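Local coordinates for quinone oxidoreductase 1 (Escherichia coli, PDB 1QOR), which catalyses the NADPH-dependent one-electron reduction of quinones to 1,4-benzosemiquinones, working as a homodimer of the zinc-containing alcohol dehydrogenase family, at residues I5-H8 against K9-G12; R193-L197 against V198-K202; R219-W222 against E223-D227; Y269-T272 against R273-T277. All coordinates share one frame; numbering follows the deposited sequence.

Contact 1. Residues I5-H8 against K9-G12; sequences IEFH and KHGG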
loop_
_atom_site.group_PDB
_atom_site.type_symbol
_atom_site.label_atom_id
_atom_site.label_comp_id
_atom_site.label_asym_id
_atom_site.label_seq_id
_atom_site.Cartn_x
_atom_site.Cartn_y
_atom_site.Cartn_z
ATOM N N ILE A 5 -9.611 27.586 23.603
ATOM C CA ILE A 5 -10.253 27.944 22.353
ATOM C C ILE A 5 -11.246 26.831 22.096
ATOM O O ILE A 5 -10.980 25.660 22.410
ATOM C CB ILE A 5 -9.255 27.979 21.163
ATOM C CG1 ILE A 5 -8.262 29.131 21.323
ATOM C CG2 ILE A 5 -9.997 28.101 19.852
ATOM C CD1 ILE A 5 -8.903 30.509 21.348
ATOM N N GLU A 6 -12.409 27.184 21.574
ATOM C CA GLU A 6 -13.373 26.155 21.244
ATOM C C GLU A 6 -14.240 26.561 20.090
ATOM O O GLU A 6 -14.218 27.717 19.667
ATOM C CB GLU A 6 -14.185 25.728 22.461
ATOM C CG GLU A 6 -15.109 26.756 23.004
ATOM C CD GLU A 6 -15.975 26.178 24.112
ATOM O OE1 GLU A 6 -15.394 25.592 25.073
ATOM O OE2 GLU A 6 -17.221 26.315 24.002
ATOM N N PHE A 7 -14.844 25.565 19.459
ATOM C CA PHE A 7 -15.729 25.820 18.331
ATOM C C PHE A 7 -17.010 24.989 18.553
ATOM O O PHE A 7 -16.973 23.910 19.141
ATOM C CB PHE A 7 -15.024 25.574 16.961
ATOM C CG PHE A 7 -14.627 24.144 16.708
ATOM C CD1 PHE A 7 -13.471 23.605 17.283
ATOM C CD2 PHE A 7 -15.412 23.326 15.886
ATOM C CE1 PHE A 7 -13.101 22.257 17.039
ATOM C CE2 PHE A 7 -15.065 21.993 15.635
ATOM C CZ PHE A 7 -13.902 21.458 16.217
ATOM N N HIS A 8 -18.140 25.592 18.203
ATOM C CA HIS A 8 -19.476 25.024 18.376
ATOM C C HIS A 8 -20.056 24.512 17.058
ATOM O O HIS A 8 -21.124 23.884 17.053
ATOM C CB HIS A 8 -20.424 26.104 18.962
ATOM C CG HIS A 8 -20.091 26.518 20.370
ATOM N ND1 HIS A 8 -21.056 26.724 21.336
ATOM C CD2 HIS A 8 -18.900 26.760 20.976
ATOM C CE1 HIS A 8 -20.477 27.078 22.473
ATOM N NE2 HIS A 8 -19.169 27.107 22.282
ATOM N N LYS A 9 -19.363 24.783 15.954
ATOM C CA LYS A 9 -19.824 24.362 14.637
ATOM C C LYS A 9 -18.628 24.292 13.712
ATOM O O LYS A 9 -17.634 24.988 13.945
ATOM C CB LYS A 9 -20.807 25.388 14.058
ATOM C CG LYS A 9 -20.243 26.807 14.039
ATOM C CD LYS A 9 -21.164 27.810 13.390
ATOM C CE LYS A 9 -21.477 27.370 11.973
ATOM N NZ LYS A 9 -21.982 28.505 11.095
ATOM N N HIS A 10 -18.722 23.489 12.661
ATOM C CA HIS A 10 -17.644 23.404 11.704
ATOM C C HIS A 10 -17.613 24.561 10.729
ATOM O O HIS A 10 -18.649 25.120 10.379
ATOM C CB HIS A 10 -17.692 22.092 10.967
ATOM C CG HIS A 10 -17.204 20.963 11.799
ATOM N ND1 HIS A 10 -17.952 19.834 12.039
ATOM C CD2 HIS A 10 -16.091 20.845 12.556
ATOM C CE1 HIS A 10 -17.328 19.071 12.919
ATOM N NE2 HIS A 10 -16.193 19.662 13.248
ATOM N N GLY A 11 -16.418 24.979 10.344
ATOM C CA GLY A 11 -16.348 26.066 9.402
ATOM C C GLY A 11 -14.957 26.581 9.216
ATOM O O GLY A 11 -14.014 25.850 9.452
ATOM N N GLY A 12 -14.857 27.838 8.791
ATOM C CA GLY A 12 -13.587 28.465 8.548
ATOM C C GLY A 12 -12.999 28.914 9.861
ATOM O O GLY A 12 -13.652 28.777 10.905
#

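Contact 2. Residues R193-L197 against V198-K202; sequences REEDL and VERLK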
loop_
_atom_site.group_PDB
_atom_site.type_symbol
_atom_site.label_atom_id
_atom_site.label_comp_id
_atom_site.label_asym_id
_atom_site.label_seq_id
_atom_site.Cartn_x
_atom_site.Cartn_y
_atom_site.Cartn_z
ATOM N N ARG A 193 4.611 24.369 -8.380
ATOM C CA ARG A 193 3.612 25.289 -8.928
ATOM C C ARG A 193 4.155 25.837 -10.267
ATOM O O ARG A 193 3.395 26.225 -11.137
ATOM C CB ARG A 193 3.326 26.459 -7.980
ATOM C CG ARG A 193 2.364 26.142 -6.833
ATOM C CD ARG A 193 1.783 27.457 -6.230
ATOM N N GLU A 194 5.468 25.831 -10.451
ATOM C CA GLU A 194 6.040 26.344 -11.682
ATOM C C GLU A 194 6.603 25.263 -12.591
ATOM O O GLU A 194 6.515 25.357 -13.798
ATOM C CB GLU A 194 7.210 27.276 -11.392
ATOM C CG GLU A 194 7.008 28.261 -10.298
ATOM C CD GLU A 194 6.008 29.330 -10.641
ATOM O OE1 GLU A 194 6.166 29.969 -11.713
ATOM O OE2 GLU A 194 5.079 29.549 -9.816
ATOM N N GLU A 195 7.249 24.267 -12.036
ATOM C CA GLU A 195 7.875 23.296 -12.883
ATOM C C GLU A 195 7.022 22.077 -13.127
ATOM O O GLU A 195 5.954 21.896 -12.517
ATOM C CB GLU A 195 9.207 22.859 -12.267
ATOM C CG GLU A 195 10.113 24.004 -11.824
ATOM C CD GLU A 195 11.440 23.508 -11.270
ATOM O OE1 GLU A 195 12.226 22.896 -12.037
ATOM O OE2 GLU A 195 11.704 23.722 -10.068
ATOM N N ASP A 196 7.547 21.221 -14.001
ATOM C CA ASP A 196 6.923 19.964 -14.330
ATOM C C ASP A 196 7.581 18.969 -13.415
ATOM O O ASP A 196 8.688 18.493 -13.696
ATOM C CB ASP A 196 7.220 19.569 -15.747
ATOM C CG ASP A 196 6.425 18.361 -16.160
ATOM O OD1 ASP A 196 6.725 17.242 -15.699
ATOM O OD2 ASP A 196 5.461 18.537 -16.926
ATOM N N LEU A 197 6.905 18.661 -12.320
ATOM C CA LEU A 197 7.438 17.748 -11.323
ATOM C C LEU A 197 7.969 16.411 -11.801
ATOM O O LEU A 197 9.042 15.964 -11.342
ATOM C CB LEU A 197 6.379 17.504 -10.237
ATOM C CG LEU A 197 6.538 16.359 -9.231
ATOM C CD1 LEU A 197 7.784 16.527 -8.398
ATOM C CD2 LEU A 197 5.317 16.385 -8.320
ATOM N N VAL A 198 7.191 15.735 -12.653
ATOM C CA VAL A 198 7.558 14.397 -13.123
ATOM C C VAL A 198 8.782 14.430 -14.009
ATOM O O VAL A 198 9.718 13.652 -13.795
ATOM C CB VAL A 198 6.348 13.666 -13.818
ATOM C CG1 VAL A 198 6.797 12.360 -14.443
ATOM C CG2 VAL A 198 5.245 13.347 -12.763
ATOM N N GLU A 199 8.805 15.349 -14.983
ATOM C CA GLU A 199 9.954 15.472 -15.863
ATOM C C GLU A 199 11.215 15.891 -15.064
ATOM O O GLU A 199 12.276 15.272 -15.226
ATOM C CB GLU A 199 9.655 16.433 -17.010
ATOM C CG GLU A 199 8.702 15.855 -18.100
ATOM C CD GLU A 199 8.966 14.348 -18.491
ATOM O OE1 GLU A 199 10.136 13.977 -18.754
ATOM O OE2 GLU A 199 7.992 13.527 -18.541
ATOM N N ARG A 200 11.112 16.880 -14.169
ATOM C CA ARG A 200 12.295 17.280 -13.384
ATOM C C ARG A 200 12.755 16.125 -12.523
ATOM O O ARG A 200 13.956 15.886 -12.400
ATOM C CB ARG A 200 12.021 18.489 -12.484
ATOM C CG ARG A 200 11.977 19.840 -13.186
ATOM C CD ARG A 200 13.390 20.317 -13.558
ATOM N NE ARG A 200 14.177 20.795 -12.415
ATOM C CZ ARG A 200 15.454 20.468 -12.196
ATOM N NH1 ARG A 200 16.119 19.652 -13.033
ATOM N NH2 ARG A 200 16.081 20.970 -11.142
ATOM N N LEU A 201 11.822 15.373 -11.935
ATOM C CA LEU A 201 12.228 14.254 -11.103
ATOM C C LEU A 201 12.966 13.185 -11.902
ATOM O O LEU A 201 13.938 12.580 -11.413
ATOM C CB LEU A 201 11.054 13.660 -10.286
ATOM C CG LEU A 201 11.717 12.471 -9.541
ATOM C CD1 LEU A 201 11.825 12.717 -8.086
ATOM C CD2 LEU A 201 11.212 11.066 -9.933
ATOM N N LYS A 202 12.522 12.924 -13.122
ATOM C CA LYS A 202 13.219 11.939 -13.966
ATOM C C LYS A 202 14.626 12.449 -14.348
ATOM O O LYS A 202 15.602 11.690 -14.372
ATOM C CB LYS A 202 12.427 11.644 -15.238
ATOM C CG LYS A 202 11.230 10.768 -14.982
ATOM C CD LYS A 202 10.514 10.406 -16.259
ATOM C CE LYS A 202 10.062 11.637 -16.993
ATOM N NZ LYS A 202 9.443 11.257 -18.323
HETATM O O HOH W 1 14.135 22.290 -9.871
HETATM O O HOH W 2 4.446 16.934 -13.624
#

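Contact 3. Residues R219-W222 against E223-D227; sequences RDTW and ERSLD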
loop_
_atom_site.group_PDB
_atom_site.type_symbol
_atom_site.label_atom_id
_atom_site.label_comp_id
_atom_site.label_asym_id
_atom_site.label_seq_id
_atom_site.Cartn_x
_atom_site.Cartn_y
_atom_site.Cartn_z
ATOM N N ARG A 219 -4.628 15.348 -2.550
ATOM C CA ARG A 219 -5.343 15.467 -3.817
ATOM C C ARG A 219 -4.596 16.017 -5.031
ATOM O O ARG A 219 -4.504 15.334 -6.072
ATOM C CB ARG A 219 -6.626 16.249 -3.563
ATOM C CG ARG A 219 -7.422 16.684 -4.751
ATOM C CD ARG A 219 -8.632 17.408 -4.221
ATOM N NE ARG A 219 -9.086 18.470 -5.113
ATOM C CZ ARG A 219 -8.642 19.736 -5.097
ATOM N NH1 ARG A 219 -7.698 20.147 -4.229
ATOM N NH2 ARG A 219 -9.162 20.612 -5.963
ATOM N N ASP A 220 -4.009 17.205 -4.877
ATOM C CA ASP A 220 -3.302 17.860 -5.991
ATOM C C ASP A 220 -2.114 17.132 -6.603
ATOM O O ASP A 220 -1.903 17.234 -7.803
ATOM C CB ASP A 220 -2.901 19.295 -5.634
ATOM C CG ASP A 220 -4.097 20.232 -5.517
ATOM O OD1 ASP A 220 -5.249 19.841 -5.863
ATOM O OD2 ASP A 220 -3.895 21.391 -5.072
ATOM N N THR A 221 -1.437 16.296 -5.823
ATOM C CA THR A 221 -0.229 15.638 -6.303
ATOM C C THR A 221 -0.296 14.133 -6.491
ATOM O O THR A 221 0.675 13.509 -6.951
ATOM C CB THR A 221 0.947 15.945 -5.344
ATOM O OG1 THR A 221 0.533 15.707 -3.978
ATOM C CG2 THR A 221 1.389 17.402 -5.499
ATOM N N TRP A 222 -1.438 13.556 -6.150
ATOM C CA TRP A 222 -1.636 12.122 -6.233
ATOM C C TRP A 222 -1.084 11.440 -7.491
ATOM O O TRP A 222 -0.255 10.534 -7.417
ATOM C CB TRP A 222 -3.149 11.800 -6.032
ATOM C CG TRP A 222 -3.520 10.309 -6.189
ATOM C CD1 TRP A 222 -4.271 9.764 -7.185
ATOM C CD2 TRP A 222 -3.089 9.199 -5.354
ATOM N NE1 TRP A 222 -4.328 8.404 -7.031
ATOM C CE2 TRP A 222 -3.616 8.027 -5.921
ATOM C CE3 TRP A 222 -2.322 9.097 -4.182
ATOM C CZ2 TRP A 222 -3.403 6.751 -5.364
ATOM C CZ3 TRP A 222 -2.116 7.823 -3.617
ATOM C CH2 TRP A 222 -2.657 6.667 -4.215
ATOM N N GLU A 223 -1.589 11.837 -8.640
ATOM C CA GLU A 223 -1.176 11.235 -9.892
ATOM C C GLU A 223 0.311 11.520 -10.221
ATOM O O GLU A 223 1.065 10.593 -10.590
ATOM C CB GLU A 223 -2.129 11.700 -11.002
ATOM C CG GLU A 223 -2.996 10.557 -11.608
ATOM C CD GLU A 223 -4.442 10.494 -11.052
ATOM O OE1 GLU A 223 -4.886 11.502 -10.409
ATOM O OE2 GLU A 223 -5.137 9.439 -11.274
ATOM N N ARG A 224 0.740 12.771 -10.030
ATOM C CA ARG A 224 2.143 13.135 -10.267
ATOM C C ARG A 224 3.108 12.293 -9.399
ATOM O O ARG A 224 4.062 11.702 -9.926
ATOM C CB ARG A 224 2.358 14.654 -10.100
ATOM C CG ARG A 224 1.792 15.423 -11.295
ATOM C CD ARG A 224 1.855 16.954 -11.202
ATOM N NE ARG A 224 1.077 17.466 -10.081
ATOM C CZ ARG A 224 1.243 18.674 -9.539
ATOM N NH1 ARG A 224 2.146 19.516 -10.030
ATOM N NH2 ARG A 224 0.593 19.001 -8.425
ATOM N N SER A 225 2.758 12.081 -8.124
ATOM C CA SER A 225 3.600 11.296 -7.245
ATOM C C SER A 225 3.714 9.833 -7.666
ATOM O O SER A 225 4.818 9.243 -7.619
ATOM C CB SER A 225 3.109 11.412 -5.832
ATOM O OG SER A 225 3.335 12.728 -5.344
ATOM N N LEU A 226 2.594 9.230 -8.097
ATOM C CA LEU A 226 2.647 7.833 -8.527
ATOM C C LEU A 226 3.576 7.702 -9.756
ATOM O O LEU A 226 4.308 6.713 -9.906
ATOM C CB LEU A 226 1.234 7.312 -8.834
ATOM C CG LEU A 226 0.278 7.254 -7.614
ATOM C CD1 LEU A 226 -1.083 6.716 -8.066
ATOM C CD2 LEU A 226 0.834 6.376 -6.490
ATOM N N ASP A 227 3.548 8.721 -10.614
ATOM C CA ASP A 227 4.395 8.767 -11.786
ATOM C C ASP A 227 5.905 8.955 -11.458
ATOM O O ASP A 227 6.742 8.775 -12.345
ATOM C CB ASP A 227 3.927 9.877 -12.730
ATOM C CG ASP A 227 2.758 9.448 -13.604
ATOM O OD1 ASP A 227 2.580 8.222 -13.822
ATOM O OD2 ASP A 227 2.019 10.343 -14.091
HETATM O O HOH W 3 -0.968 15.211 -9.792
HETATM O O HOH W 4 -6.356 7.960 -9.001
#

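Contact 4. Residues Y269-T272 against R273-T277; sequences YITT and REELT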
loop_
_atom_site.group_PDB
_atom_site.type_symbol
_atom_site.label_atom_id
_atom_site.label_comp_id
_atom_site.label_asym_id
_atom_site.label_seq_id
_atom_site.Cartn_x
_atom_site.Cartn_y
_atom_site.Cartn_z
ATOM N N TYR A 269 1.738 4.403 14.877
ATOM C CA TYR A 269 3.156 4.114 15.116
ATOM C C TYR A 269 3.688 4.384 16.525
ATOM O O TYR A 269 4.599 3.691 16.979
ATOM C CB TYR A 269 4.008 4.888 14.106
ATOM C CG TYR A 269 4.041 4.286 12.713
ATOM C CD1 TYR A 269 2.991 4.508 11.785
ATOM C CD2 TYR A 269 5.110 3.495 12.324
ATOM C CE1 TYR A 269 3.027 3.942 10.514
ATOM C CE2 TYR A 269 5.160 2.923 11.046
ATOM C CZ TYR A 269 4.127 3.141 10.161
ATOM O OH TYR A 269 4.204 2.498 8.967
ATOM N N ILE A 270 3.187 5.430 17.175
ATOM C CA ILE A 270 3.602 5.776 18.536
ATOM C C ILE A 270 2.391 5.405 19.426
ATOM O O ILE A 270 1.493 6.202 19.658
ATOM C CB ILE A 270 3.948 7.300 18.656
ATOM C CG1 ILE A 270 5.035 7.699 17.629
ATOM C CG2 ILE A 270 4.415 7.618 20.099
ATOM C CD1 ILE A 270 6.292 6.910 17.688
ATOM N N THR A 271 2.401 4.180 19.910
ATOM C CA THR A 271 1.294 3.630 20.661
ATOM C C THR A 271 1.567 3.333 22.128
ATOM O O THR A 271 0.657 3.396 22.943
ATOM C CB THR A 271 0.785 2.321 19.956
ATOM O OG1 THR A 271 1.737 1.257 20.145
ATOM C CG2 THR A 271 0.640 2.544 18.431
ATOM N N THR A 272 2.792 2.963 22.466
ATOM C CA THR A 272 3.126 2.672 23.852
ATOM C C THR A 272 4.074 3.739 24.423
ATOM O O THR A 272 4.615 4.580 23.685
ATOM C CB THR A 272 3.800 1.315 23.965
ATOM O OG1 THR A 272 5.078 1.378 23.326
ATOM C CG2 THR A 272 2.982 0.258 23.260
ATOM N N ARG A 273 4.284 3.681 25.737
ATOM C CA ARG A 273 5.166 4.596 26.457
ATOM C C ARG A 273 6.588 4.294 25.998
ATOM O O ARG A 273 7.402 5.198 25.771
ATOM C CB ARG A 273 5.027 4.330 27.956
ATOM C CG ARG A 273 6.077 4.958 28.870
ATOM C CD ARG A 273 5.673 6.323 29.407
ATOM N NE ARG A 273 5.915 7.379 28.426
ATOM C CZ ARG A 273 5.847 8.694 28.671
ATOM N NH1 ARG A 273 5.534 9.162 29.885
ATOM N NH2 ARG A 273 6.124 9.542 27.681
ATOM N N GLU A 274 6.860 3.018 25.788
ATOM C CA GLU A 274 8.170 2.600 25.356
ATOM C C GLU A 274 8.484 3.194 23.969
ATOM O O GLU A 274 9.605 3.637 23.729
ATOM C CB GLU A 274 8.271 1.067 25.350
ATOM C CG GLU A 274 8.008 0.364 26.717
ATOM C CD GLU A 274 6.598 0.636 27.313
ATOM O OE1 GLU A 274 5.558 0.338 26.654
ATOM O OE2 GLU A 274 6.535 1.173 28.454
ATOM N N GLU A 275 7.500 3.244 23.076
ATOM C CA GLU A 275 7.704 3.801 21.739
ATOM C C GLU A 275 7.896 5.298 21.750
ATOM O O GLU A 275 8.745 5.821 21.019
ATOM C CB GLU A 275 6.540 3.462 20.827
ATOM C CG GLU A 275 6.524 2.028 20.521
ATOM C CD GLU A 275 5.265 1.578 19.838
ATOM O OE1 GLU A 275 4.228 2.246 19.943
ATOM O OE2 GLU A 275 5.318 0.514 19.203
ATOM N N LEU A 276 7.076 5.986 22.540
ATOM C CA LEU A 276 7.156 7.427 22.675
ATOM C C LEU A 276 8.560 7.780 23.200
ATOM O O LEU A 276 9.214 8.699 22.696
ATOM C CB LEU A 276 6.068 7.927 23.631
ATOM C CG LEU A 276 6.072 9.412 24.036
ATOM C CD1 LEU A 276 5.929 10.321 22.824
ATOM C CD2 LEU A 276 4.955 9.675 25.024
ATOM N N THR A 277 9.028 6.984 24.158
ATOM C CA THR A 277 10.331 7.150 24.782
ATOM C C THR A 277 11.524 6.957 23.833
ATOM O O THR A 277 12.435 7.791 23.797
ATOM C CB THR A 277 10.455 6.210 25.982
ATOM O OG1 THR A 277 9.650 6.702 27.059
ATOM C CG2 THR A 277 11.876 6.146 26.446
HETATM O O HOH W 5 4.061 0.859 16.970
HETATM O O HOH W 6 6.221 -1.125 23.615
#

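Contact 1. Residues I5-H8 against K9-G12
F7 and H10 bring their rings together where the chain leaves the strand 3-6 and swings into a loop, and this aromatic pair is the main side-chain contact of the stretch. The centroids stand 5.5 Å apart with the planes inclined at 45°, an oblique meeting. F7 CE2 does the touching, 3.4 Å from H10 CD2, while H10 NE2 sits close by near the plane of the phenyl ring. CG of F7 lies between its own backbone N and carbonyl carbon (chi1 65°), which brings the ring edge to K9 O and H10.

The same ring thus also meets a polar backbone atom: F7 CD2 approaches K9 O at 3.4 Å, with the oxygen at the ring edge near its plane, where the aromatic hydrogens carry slight positive charge. With an alanine here instead of F7, the space beside H10 is likely to be left unfilled and its imidazole less restrained on that side.

One side-chain hydrogen bond lies on the strand side of the bend. H8 NE2 donates to E6 OE2 at 2.7 Å, using the anti lone pair of the carboxylate; the bond is bent and the oxygen lies 30° out of the imidazole plane. The other oxygen, E6 OE1, is held by R4, earlier in the same strand.

The strand 3-6 pairs antiparallel with the strand 17-20, on which E6 touches V19 and H8 touches Q17. F7 packs on L57 and H10 on P54, while G11 bonds to R48 of the helix 42-49.

Contact 2. Residues R193-L197 against V198-K202
E195 and R200 cross obliquely at the start of the helix 197-204, with carboxylate and guanidinium planes only 19° apart. Their salt bridge runs through NE: R200 NE donates to E195 OE1 at 2.9 Å, at the edge of the guanidinium and on the syn side of the carboxylate, though the bond is bent to 131°. R200 reaches it because its chain folds back at both chi2 and chi3, carrying CG and CD past the same oxygen. A water lies between R200 NH2, from which it accepts, and E195 OE2, and R200 NH1 has a second carboxylate in E203. A leucine in place of R200 would probably leave E195 without its charge partner across the first turn and E203 without its salt bridge.

D196 is the N-cap of this helix, which follows the strand 188-191 in the parallel sheet of the Rossmann-type nucleotide-binding domain. Its first torsion, which sets CG beside the carbonyl carbon, turns the carboxylate to the first turn, and E199 N donates to D196 OD1 at 2.9 Å on the anti side, nearly straight at 167°. The side chains of D196 and E199 lie alongside each other, pointing the same way, with E199 CB 3.3 Å from D196 OD1. The like charges end 4.8 Å apart (D196 OD1 to E199 OE2), and K202 NZ, 2.7 Å from E199 OE2, probably offsets the negative charge there. The buried L197 faces I190 and T171 of the sheet, and its carbonyl accepts from L201 N.

Contact 3. Residues R219-W222 against E223-D227
T221 O accepts from S225 N (2.8 Å) and W222 O from L226 N (3.2 Å), i to i+4 backbone hydrogen bonds made as the helix 222-227 begins. This helix follows the strand 210-215 in the parallel sheet of the Rossmann-type nucleotide-binding domain. The carbonyl of D220 is taken up instead by a side chain. R224 NH2 donates to D220 O at 3.1 Å; the oxygen lies near the guanidinium plane, but the nitrogen stands above the carbonyl plane. A water donates to D220 O as well and accepts from both R224 N and R224 NE, tying them to this carbonyl just before the helix. T221 CG2 touches the same guanidinium nitrogen, R224 NH2, at 3.4 Å.

W222 carries the apolar side. Its CG stands opposite the backbone N (chi1 176°), and the indole is placed with L226 CD1 over its six-membered ring, 3.9 Å from the centroid and 30° off the normal, a CH-pi contact. At the indole edge W222 NE1 donates to a water at 2.9 Å, which in turn donates to E223 OE2.

D220 approaches the bound NADPH, and T221 borders Y192 of its binding site. T221 OG1 and S225 OG both bond to D215 at the end of the strand 210-215. W222, S225 and L226 touch M235 of the strand 233-237, W222 also meets L250 of the second subunit, and R224 leans on the helix 197-204.

Contact 4. Residues Y269-T272 against R273-T277
T272 and E275 join across the start of the helix 273-288, where L276 N donates to T272 O at 3.1 Å in a regular i to i+4 backbone bond. E275 extends its side chain back to the loop residues T271 and T272, and its OE1 collects three hydrogen bonds. T271 N meets it nearly along its C-O direction at 2.7 Å, T271 OG1 donates from the syn side at 2.7 Å, and T272 N comes at 3.0 Å from above the carboxylate plane. Three donors gripping one oxygen fix the rotation of the carboxylate and probably stabilise its negative charge. The other oxygen, E275 OE2, accepts from a water that also donates to Y269 O.

In the opposite direction E275 N donates to T272 OG1 at 3.1 Å, with an angle of 153°. The two reciprocal bonds, side chain to backbone each way, make a capping box with T272 as N-cap. The hydroxyl is placed for it by a chi1 of 67°, which sets OG1 between its own N and carbonyl carbon and 3.2 Å from E275 CG. A water at T272 OG1 leads on to E274 OE1 by a weak bond.

On the buried side I270 CG2 rests 3.9 Å from L276 CB, the two side chains crossing at about a right angle, and L276 goes on to F122 and L126 of the helix 115-135. Y269 stacks on Y130, an NADP-binding residue, and packs on R232 of the second subunit. R273, its chain bent, donates from NH2 to the carbonyl of A106.

The four contacts follow one another along the chain without overlapping. Contact 1 lies after the strand 3-6, its centre 31 to 38 Å from those of the others and touching none; contacts 2, 3 and 4 each hold the start of a helix within the nucleotide-binding part of the chain, of Rossmann type. Contacts 2 and 3, centres 12 Å apart, pack together: V198 CG2 lies 3.5 Å from R224 O, so the helices 197-204 and 222-227 touch beside the parallel sheet. Contact 4 lies across the chain's centre from contact 2, about 38 Å between centres. Contact 3 lies close to the bound NADPH (D220 side chain about 4 Å away) and contact 4 beside the binding residue Y130; both also touch the second subunit.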